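Local coordinates for putative cytochrome P450 YjiB (Bacillus subtilis subsp. subtilis, PDB 4RM4), which is probably a heme-dependent monooxygenase of the cytochrome P450 family, using iron-bound oxygen to oxidise its substrates, at residues Pro140-Ser145 / Ala153-Phe158; Asp163-Thr168 / Leu236-Asn241. All coordinates share one frame; numbering follows the deposited sequence.

Contact 1 of 2, residues Pro140-Ser145 / Ala153-Phe158; sequences PVIVIS and AHMEQF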
ATOM      1  N   PRO A 140       8.109   2.482  -7.391  1.00 17.94           N
ATOM      2  CA  PRO A 140       7.854   3.186  -6.121  1.00 17.63           C
ATOM      3  C   PRO A 140       9.115   3.404  -5.289  1.00 20.00           C
ATOM      4  O   PRO A 140       9.204   4.375  -4.523  1.00 19.54           O
ATOM      5  CB  PRO A 140       6.901   2.241  -5.377  1.00 17.84           C
ATOM      6  CG  PRO A 140       6.225   1.457  -6.474  1.00 17.16           C
ATOM      7  CD  PRO A 140       7.307   1.247  -7.501  1.00 19.83           C
ATOM      8  N   VAL A 141      10.066   2.487  -5.415  1.00 21.16           N
ATOM      9  CA  VAL A 141      11.341   2.604  -4.711  1.00 16.15           C
ATOM     10  C   VAL A 141      12.140   3.801  -5.190  1.00 21.99           C
ATOM     11  O   VAL A 141      12.671   4.567  -4.378  1.00 20.27           O
ATOM     12  CB  VAL A 141      12.188   1.330  -4.878  1.00 21.19           C
ATOM     13  CG1 VAL A 141      13.578   1.523  -4.255  1.00 24.03           C
ATOM     14  CG2 VAL A 141      11.463   0.133  -4.258  1.00 25.57           C
ATOM     15  N   ILE A 142      12.232   3.962  -6.509  1.00 18.91           N
ATOM     16  CA  ILE A 142      12.932   5.106  -7.067  1.00 22.10           C
ATOM     17  C   ILE A 142      12.246   6.394  -6.655  1.00 20.47           C
ATOM     18  O   ILE A 142      12.898   7.356  -6.261  1.00 18.30           O
ATOM     19  CB  ILE A 142      12.997   5.064  -8.596  1.00 20.40           C
ATOM     20  CG1 ILE A 142      13.720   3.796  -9.056  1.00 22.85           C
ATOM     21  CG2 ILE A 142      13.737   6.296  -9.119  1.00 24.27           C
ATOM     22  CD1 ILE A 142      13.675   3.605 -10.567  1.00 25.62           C
ATOM     23  N   VAL A 143      10.919   6.407  -6.737  1.00 16.78           N
ATOM     24  CA  VAL A 143      10.173   7.600  -6.366  1.00 18.56           C
ATOM     25  C   VAL A 143      10.410   8.003  -4.914  1.00 21.28           C
ATOM     26  O   VAL A 143      10.678   9.163  -4.635  1.00 19.22           O
ATOM     27  CB  VAL A 143       8.658   7.433  -6.622  1.00 19.54           C
ATOM     28  CG1 VAL A 143       7.883   8.592  -6.020  1.00 20.22           C
ATOM     29  CG2 VAL A 143       8.391   7.336  -8.130  1.00 19.79           C
ATOM     30  N   ILE A 144      10.309   7.050  -3.992  1.00 19.80           N
ATOM     31  CA  ILE A 144      10.403   7.385  -2.570  1.00 19.45           C
ATOM     32  C   ILE A 144      11.837   7.765  -2.190  1.00 19.57           C
ATOM     33  O   ILE A 144      12.076   8.596  -1.302  1.00 18.69           O
ATOM     34  CB  ILE A 144       9.891   6.235  -1.666  1.00 20.10           C
ATOM     35  CG1 ILE A 144       9.541   6.777  -0.279  1.00 17.27           C
ATOM     36  CG2 ILE A 144      10.894   5.087  -1.606  1.00 18.87           C
ATOM     37  CD1 ILE A 144       8.378   7.784  -0.289  1.00 14.18           C
ATOM     38  N   SER A 145      12.804   7.167  -2.869  1.00 19.29           N
ATOM     39  CA  SER A 145      14.186   7.521  -2.563  1.00 20.13           C
ATOM     40  C   SER A 145      14.417   8.994  -2.904  1.00 18.72           C
ATOM     41  O   SER A 145      15.048   9.719  -2.142  1.00 20.38           O
ATOM     42  CB  SER A 145      15.177   6.622  -3.309  1.00 24.47           C
ATOM     43  OG  SER A 145      15.315   7.030  -4.657  1.00 35.10           O
ATOM     44  N   ALA A 153      24.019   9.188  -5.692  1.00 37.09           N
ATOM     45  CA  ALA A 153      25.193   8.322  -5.642  1.00 40.84           C
ATOM     46  C   ALA A 153      25.099   7.271  -4.530  1.00 36.49           C
ATOM     47  O   ALA A 153      26.097   6.650  -4.174  1.00 38.67           O
ATOM     48  CB  ALA A 153      26.467   9.144  -5.501  1.00 37.51           C
ATOM     49  N   HIS A 154      23.900   7.061  -3.996  1.00 35.12           N
ATOM     50  CA  HIS A 154      23.703   6.029  -2.975  1.00 34.47           C
ATOM     51  C   HIS A 154      22.449   5.198  -3.215  1.00 30.10           C
ATOM     52  O   HIS A 154      21.970   4.495  -2.323  1.00 26.41           O
ATOM     53  CB  HIS A 154      23.682   6.645  -1.581  1.00 34.99           C
ATOM     54  CG  HIS A 154      25.027   7.110  -1.118  1.00 41.76           C
ATOM     55  ND1 HIS A 154      26.175   6.375  -1.326  1.00 37.06           N
ATOM     56  CD2 HIS A 154      25.412   8.237  -0.476  1.00 41.50           C
ATOM     57  CE1 HIS A 154      27.209   7.027  -0.823  1.00 43.48           C
ATOM     58  NE2 HIS A 154      26.773   8.161  -0.304  1.00 47.66           N
ATOM     59  N   MET A 155      21.958   5.256  -4.446  1.00 30.06           N
ATOM     60  CA  MET A 155      20.738   4.572  -4.833  1.00 26.66           C
ATOM     61  C   MET A 155      20.723   3.044  -4.688  1.00 29.30           C
ATOM     62  O   MET A 155      19.683   2.484  -4.352  1.00 30.18           O
ATOM     63  CB  MET A 155      20.343   4.971  -6.255  1.00 36.09           C
ATOM     64  CG  MET A 155      19.877   6.414  -6.354  1.00 36.79           C
ATOM     65  SD  MET A 155      18.297   6.662  -5.516  1.00 46.19           S
ATOM     66  CE  MET A 155      17.194   5.760  -6.608  1.00 36.17           C
ATOM     67  N   GLU A 156      21.843   2.362  -4.945  1.00 31.57           N
ATOM     68  CA  GLU A 156      21.830   0.888  -4.893  1.00 29.64           C
ATOM     69  C   GLU A 156      21.753   0.353  -3.474  1.00 24.98           C
ATOM     70  O   GLU A 156      21.093  -0.651  -3.202  1.00 27.67           O
ATOM     71  CB  GLU A 156      23.035   0.266  -5.600  1.00 30.65           C
ATOM     72  CG  GLU A 156      23.144  -1.255  -5.380  1.00 32.42           C
ATOM     73  CD  GLU A 156      21.870  -2.021  -5.778  1.00 38.86           C
ATOM     74  OE1 GLU A 156      21.272  -1.706  -6.832  1.00 38.59           O
ATOM     75  OE2 GLU A 156      21.467  -2.946  -5.029  1.00 36.52           O
ATOM     76  N   GLN A 157      22.442   1.028  -2.569  1.00 24.64           N
ATOM     77  CA  GLN A 157      22.457   0.635  -1.174  1.00 28.48           C
ATOM     78  C   GLN A 157      21.044   0.776  -0.631  1.00 26.27           C
ATOM     79  O   GLN A 157      20.573  -0.028   0.170  1.00 26.86           O
ATOM     80  CB  GLN A 157      23.408   1.561  -0.422  1.00 32.37           C
ATOM     81  CG  GLN A 157      23.815   1.087   0.948  1.00 34.16           C
ATOM     82  CD  GLN A 157      24.831   2.025   1.575  1.00 38.10           C
ATOM     83  OE1 GLN A 157      25.114   3.103   1.040  1.00 33.42           O
ATOM     84  NE2 GLN A 157      25.388   1.618   2.708  1.00 35.92           N
ATOM     85  N   PHE A 158      20.368   1.820  -1.082  1.00 26.51           N
ATOM     86  CA  PHE A 158      19.010   2.091  -0.643  1.00 25.95           C
ATOM     87  C   PHE A 158      18.037   1.048  -1.183  1.00 24.92           C
ATOM     88  O   PHE A 158      17.213   0.517  -0.450  1.00 25.98           O
ATOM     89  CB  PHE A 158      18.593   3.482  -1.101  1.00 27.41           C
ATOM     90  CG  PHE A 158      17.363   3.990  -0.427  1.00 24.75           C
ATOM     91  CD1 PHE A 158      17.424   4.460   0.868  1.00 26.39           C
ATOM     92  CD2 PHE A 158      16.158   3.992  -1.081  1.00 23.15           C
ATOM     93  CE1 PHE A 158      16.289   4.927   1.504  1.00 28.60           C
ATOM     94  CE2 PHE A 158      15.020   4.468  -0.454  1.00 30.80           C
ATOM     95  CZ  PHE A 158      15.099   4.940   0.839  1.00 20.47           C
TER

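Contact 2 of 2, residues Asp163-Thr168 / Leu236-Asn241; sequences DLLVST and LLVAGN. With HEM (protoporphyrin IX containing Fe), chain B.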
ATOM      1  N   ASP A 163      14.700  -4.003  -0.639  1.00 24.58           N
ATOM      2  CA  ASP A 163      14.490  -5.418  -0.957  1.00 27.97           C
ATOM      3  C   ASP A 163      14.404  -6.258   0.302  1.00 29.72           C
ATOM      4  O   ASP A 163      13.554  -7.144   0.422  1.00 33.63           O
ATOM      5  CB  ASP A 163      15.620  -5.961  -1.834  1.00 23.18           C
ATOM      6  CG  ASP A 163      15.583  -5.406  -3.229  1.00 26.10           C
ATOM      7  OD1 ASP A 163      14.518  -4.879  -3.626  1.00 29.91           O
ATOM      8  OD2 ASP A 163      16.613  -5.493  -3.930  1.00 31.15           O
ATOM      9  N   LEU A 164      15.306  -5.985   1.235  1.00 30.48           N
ATOM     10  CA  LEU A 164      15.349  -6.710   2.489  1.00 33.62           C
ATOM     11  C   LEU A 164      14.080  -6.492   3.294  1.00 33.88           C
ATOM     12  O   LEU A 164      13.664  -7.361   4.053  1.00 33.92           O
ATOM     13  CB  LEU A 164      16.563  -6.274   3.311  1.00 35.01           C
ATOM     14  CG  LEU A 164      17.895  -6.888   2.888  1.00 34.06           C
ATOM     15  CD1 LEU A 164      19.069  -6.108   3.475  1.00 33.63           C
ATOM     16  CD2 LEU A 164      17.935  -8.349   3.306  1.00 40.24           C
ATOM     17  N   LEU A 165      13.469  -5.324   3.131  1.00 32.34           N
ATOM     18  CA  LEU A 165      12.271  -4.993   3.893  1.00 32.11           C
ATOM     19  C   LEU A 165      11.079  -5.872   3.529  1.00 38.46           C
ATOM     20  O   LEU A 165      10.167  -6.050   4.338  1.00 36.69           O
ATOM     21  CB  LEU A 165      11.910  -3.516   3.715  1.00 29.22           C
ATOM     22  CG  LEU A 165      12.711  -2.540   4.569  1.00 34.43           C
ATOM     23  CD1 LEU A 165      12.218  -1.116   4.341  1.00 25.69           C
ATOM     24  CD2 LEU A 165      12.599  -2.938   6.031  1.00 33.44           C
ATOM     25  N   VAL A 166      11.083  -6.412   2.313  1.00 36.80           N
ATOM     26  CA  VAL A 166       9.976  -7.242   1.845  1.00 37.63           C
ATOM     27  C   VAL A 166      10.378  -8.699   1.629  1.00 38.95           C
ATOM     28  O   VAL A 166       9.695  -9.441   0.918  1.00 41.83           O
ATOM     29  CB  VAL A 166       9.375  -6.703   0.538  1.00 34.66           C
ATOM     30  CG1 VAL A 166       8.965  -5.246   0.707  1.00 33.56           C
ATOM     31  CG2 VAL A 166      10.362  -6.866  -0.613  1.00 38.35           C
ATOM     32  N   SER A 167      11.488  -9.107   2.236  1.00 42.50           N
ATOM     33  CA  SER A 167      11.932 -10.490   2.148  1.00 46.88           C
ATOM     34  C   SER A 167      11.116 -11.352   3.101  1.00 52.11           C
ATOM     35  O   SER A 167      10.727 -10.905   4.181  1.00 55.19           O
ATOM     36  CB  SER A 167      13.429 -10.612   2.451  1.00 43.27           C
ATOM     37  OG  SER A 167      13.720 -10.302   3.803  1.00 47.51           O
ATOM     38  N   THR A 168      10.858 -12.589   2.692  1.00 52.61           N
ATOM     39  CA  THR A 168      10.021 -13.496   3.466  1.00 57.88           C
ATOM     40  C   THR A 168      10.794 -14.122   4.625  1.00 61.40           C
ATOM     41  O   THR A 168      11.996 -14.370   4.512  1.00 59.83           O
ATOM     42  CB  THR A 168       9.467 -14.620   2.578  1.00 56.42           C
ATOM     43  OG1 THR A 168      10.548 -15.451   2.138  1.00 61.79           O
ATOM     44  CG2 THR A 168       8.756 -14.037   1.364  1.00 56.59           C
ATOM     45  N   LEU A 236       7.624   4.820   5.701  1.00 13.91           N
ATOM     46  CA  LEU A 236       7.252   5.179   4.344  1.00 14.57           C
ATOM     47  C   LEU A 236       7.630   4.087   3.338  1.00 17.14           C
ATOM     48  O   LEU A 236       6.892   3.828   2.403  1.00 18.68           O
ATOM     49  CB  LEU A 236       7.868   6.515   3.930  1.00 16.17           C
ATOM     50  CG  LEU A 236       7.434   7.723   4.763  1.00 12.56           C
ATOM     51  CD1 LEU A 236       7.981   8.995   4.107  1.00 14.35           C
ATOM     52  CD2 LEU A 236       5.910   7.796   4.930  1.00 16.97           C
ATOM     53  N   LEU A 237       8.797   3.472   3.522  1.00 17.45           N
ATOM     54  CA  LEU A 237       9.199   2.343   2.695  1.00 16.12           C
ATOM     55  C   LEU A 237       8.320   1.137   2.968  1.00 14.63           C
ATOM     56  O   LEU A 237       7.809   0.507   2.041  1.00 17.28           O
ATOM     57  CB  LEU A 237      10.652   1.947   2.989  1.00 15.61           C
ATOM     58  CG  LEU A 237      11.632   3.107   3.125  1.00 19.42           C
ATOM     59  CD1 LEU A 237      13.060   2.553   3.240  1.00 22.13           C
ATOM     60  CD2 LEU A 237      11.510   4.061   1.969  1.00 18.05           C
ATOM     61  N   VAL A 238       8.148   0.823   4.249  1.00 14.48           N
ATOM     62  CA  VAL A 238       7.407  -0.364   4.674  1.00 15.38           C
ATOM     63  C   VAL A 238       5.946  -0.285   4.239  1.00 15.32           C
ATOM     64  O   VAL A 238       5.392  -1.252   3.709  1.00 17.28           O
ATOM     65  CB  VAL A 238       7.516  -0.581   6.220  1.00 14.72           C
ATOM     66  CG1 VAL A 238       6.621  -1.724   6.706  1.00 16.99           C
ATOM     67  CG2 VAL A 238       8.986  -0.873   6.615  1.00 17.18           C
ATOM     68  N   ALA A 239       5.351   0.890   4.411  1.00 15.62           N
ATOM     69  CA  ALA A 239       3.933   1.102   4.115  1.00 19.29           C
ATOM     70  C   ALA A 239       3.642   1.348   2.639  1.00 18.18           C
ATOM     71  O   ALA A 239       2.537   1.052   2.158  1.00 16.54           O
ATOM     72  CB  ALA A 239       3.396   2.265   4.952  1.00 16.21           C
ATOM     73  N   GLY A 240       4.627   1.887   1.926  1.00 14.56           N
ATOM     74  CA  GLY A 240       4.400   2.442   0.601  1.00 18.19           C
ATOM     75  C   GLY A 240       5.010   1.721  -0.586  1.00 14.59           C
ATOM     76  O   GLY A 240       4.476   1.794  -1.684  1.00 14.80           O
ATOM     77  N   ASN A 241       6.136   1.042  -0.401  1.00 14.89           N
ATOM     78  CA  ASN A 241       6.809   0.450  -1.560  1.00 18.16           C
ATOM     79  C   ASN A 241       5.994  -0.669  -2.212  1.00 14.81           C
ATOM     80  O   ASN A 241       5.594  -0.586  -3.378  1.00 17.09           O
ATOM     81  CB  ASN A 241       8.174  -0.122  -1.168  1.00 15.99           C
ATOM     82  CG  ASN A 241       9.224   0.953  -0.933  1.00 19.05           C
ATOM     83  OD1 ASN A 241       8.961   2.131  -1.070  1.00 20.86           O
ATOM     84  ND2 ASN A 241      10.424   0.526  -0.568  1.00 19.83           N
TER
HETATM   85  CHA HEM B 401      -1.645   3.753   6.375  1.00 13.97           C
HETATM   86  CHB HEM B 401      -2.926   1.303   2.406  1.00 12.70           C
HETATM   87  CHC HEM B 401       0.631   3.492  -0.111  1.00 12.72           C
HETATM   88  CHD HEM B 401       2.230   5.557   3.971  1.00 14.60           C
HETATM   89  C1A HEM B 401      -2.335   2.925   5.513  1.00 15.73           C
HETATM   90  C2A HEM B 401      -3.554   2.200   5.806  1.00 14.99           C
HETATM   91  C3A HEM B 401      -3.910   1.524   4.711  1.00 14.61           C
HETATM   92  C4A HEM B 401      -2.939   1.806   3.680  1.00 12.19           C
HETATM   93  CMA HEM B 401      -5.146   0.595   4.554  1.00 14.35           C
HETATM   94  CAA HEM B 401      -4.329   2.210   7.148  1.00 15.35           C
HETATM   95  CBA HEM B 401      -3.673   1.280   8.152  1.00 14.92           C
HETATM   96  CGA HEM B 401      -4.561   1.046   9.354  1.00 17.03           C
HETATM   97  O1A HEM B 401      -4.145   0.224  10.211  1.00 17.48           O
HETATM   98  O2A HEM B 401      -5.654   1.660   9.451  1.00 14.94           O
HETATM   99  C1B HEM B 401      -2.094   1.721   1.396  1.00 13.19           C
HETATM  100  C2B HEM B 401      -2.246   1.375  -0.005  1.00 11.63           C
HETATM  101  C3B HEM B 401      -1.254   1.963  -0.687  1.00 11.00           C
HETATM  102  C4B HEM B 401      -0.453   2.726   0.240  1.00 14.32           C
HETATM  103  CMB HEM B 401      -3.365   0.467  -0.560  1.00 14.46           C
HETATM  104  CAB HEM B 401      -0.956   1.952  -2.204  1.00 14.12           C
HETATM  105  CBB HEM B 401      -1.910   1.634  -3.081  1.00 20.59           C
HETATM  106  C1C HEM B 401       1.347   4.263   0.766  1.00 16.31           C
HETATM  107  C2C HEM B 401       2.454   5.138   0.429  1.00 13.19           C
HETATM  108  C3C HEM B 401       2.882   5.701   1.566  1.00 14.14           C
HETATM  109  C4C HEM B 401       2.072   5.208   2.645  1.00 13.03           C
HETATM  110  CMC HEM B 401       2.975   5.340  -1.010  1.00 13.85           C
HETATM  111  CAC HEM B 401       4.036   6.704   1.812  1.00 15.02           C
HETATM  112  CBC HEM B 401       4.983   6.997   0.915  1.00 17.83           C
HETATM  113  C1D HEM B 401       1.363   5.246   4.993  1.00 15.43           C
HETATM  114  C2D HEM B 401       1.551   5.658   6.355  1.00 16.53           C
HETATM  115  C3D HEM B 401       0.343   5.102   7.119  1.00 13.16           C
HETATM  116  C4D HEM B 401      -0.457   4.408   6.127  1.00 15.66           C
HETATM  117  CMD HEM B 401       2.723   6.493   6.906  1.00 14.74           C
HETATM  118  CAD HEM B 401       0.047   5.269   8.628  1.00 13.68           C
HETATM  119  CBD HEM B 401      -0.825   6.516   8.799  1.00 16.67           C
HETATM  120  CGD HEM B 401      -1.235   6.667  10.245  1.00 16.03           C
HETATM  121  O1D HEM B 401      -1.683   7.786  10.618  1.00 15.71           O
HETATM  122  O2D HEM B 401      -1.084   5.675  11.004  1.00 16.99           O
HETATM  123  NA  HEM B 401      -1.988   2.649   4.204  1.00 12.22           N
HETATM  124  NB  HEM B 401      -0.980   2.539   1.499  1.00 15.68           N
HETATM  125  NC  HEM B 401       1.139   4.323   2.130  1.00 18.81           N
HETATM  126  ND  HEM B 401       0.182   4.531   4.896  1.00 13.15           N
HETATM  127 FE   HEM B 401      -0.512   3.627   3.161  1.00 16.37          FE
HETATM  128  O   HOH W   1       0.608   1.517   3.647  1.00 24.37           O

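Contact 1 of 2, residues Pro140-Ser145 / Ala153-Phe158
Ser-145 is the residue of 140-145 on which both Phe-158 and Met-155 close, and the tight part of the contact is built around it. Its CB lies 3.6 Å from CE2 of Phe-158, approaching the ring obliquely. Phe-158 carries CG anti to its backbone N (chi1 -166°), which extends the ring across the gap between the helices. A serine suits this spot because it is small enough for the aromatic ring to come close to its helix. Its hydroxyl turns back and donates to Ile-142 O, with Ser-145 OG 2.9 Å away and tilted from the carbonyl plane. The buried oxygen is thus satisfied within its own helix. CE and SD of Met-155 border the same hydroxyl, unusually close for packing, which leaves the exact placing of the methionine end doubtful. Met-155 reaches it because its unbranched chain is bent at both chi2 and chi3. Replacing Ser-145 with an alanine would probably leave Ile-142 O without its side-chain donor and open a small gap beside the methionine sulfur.

Packing is looser at the margins. Ile-142 CG2 stays 4.3 Å from Met-155 CE on the solvent side, where both residues are partly exposed, while Ile-144 CG2 meets the edge of the Phe-158 ring at the same separation from CE2. Ile-144 also touches the heme.

The contact joins helix 138-147 to the start of helix 155-165, corresponding to helices E and F of the P450 fold, with Val-150 of the short intervening loop touching both Ser-145 and Phe-158. Behind it, helix 138-147 rests on helices 102-123, 226-257 and 352-369.

Contact 2 of 2, residues Asp163-Thr168 / Leu236-Asn241
Leu-165 packs on one flank of segment 236-241 of helix 226-257 while the opposite flank lies over the flat porphyrin. On this face of the heme, Ala-239 CB sits 3.6 Å from HEM C1D, and Gly-240 CA approaches HEM C2C to 3.3 Å. Leu-236 instead meets the edge, with CD2 near the vinyl carbon CAC and the methyl CMD. A water also stands over this face, 2.4 Å from the iron, and donates in a short hydrogen bond to Ala-239 O, which accepts a second bond from Thr-243. On the other face the axial ligand is probably Cys-349. Gly-240 suits its place because a CB there would run into Leu-236 O.

Away from the heme the contact is wholly apolar. Leu-165 holds CG beside its backbone N (chi1 -80°), sending CD1 to within 3.7 Å of Leu-237 CB. The two leucines cross obliquely, and Val-238 CG2 adds a looser touch at 4.0 Å from Leu-165 CD1, on the more exposed side.

The end of helix 155-165 thereby lies against helix 226-257, the long central helix that passes over the heme in the P450 fold. Leu-237 also touches Leu-191 of helix 177-204.

In the fold
Contact 1 and contact 2 follow one another along the chain, and their centres lie about 12 Å apart. Helix 155-165 serves both: its beginning packs on helix 138-147, its end on helix 226-257. The two partner helices also meet directly, since Ile-144 CG2 lies 3.8 Å from Leu-237 CD2 and 3.6 Å from Asn-241 OD1, so the three helices close on one another. Contact 1 is more peripheral, about 18 Å from the centre of the chain, against about 10 Å for contact 2. Both nevertheless border the heme, through Ile-144 in one and Leu-236, Ala-239 and Gly-240 in the other, linking outer helices to the cofactor pocket.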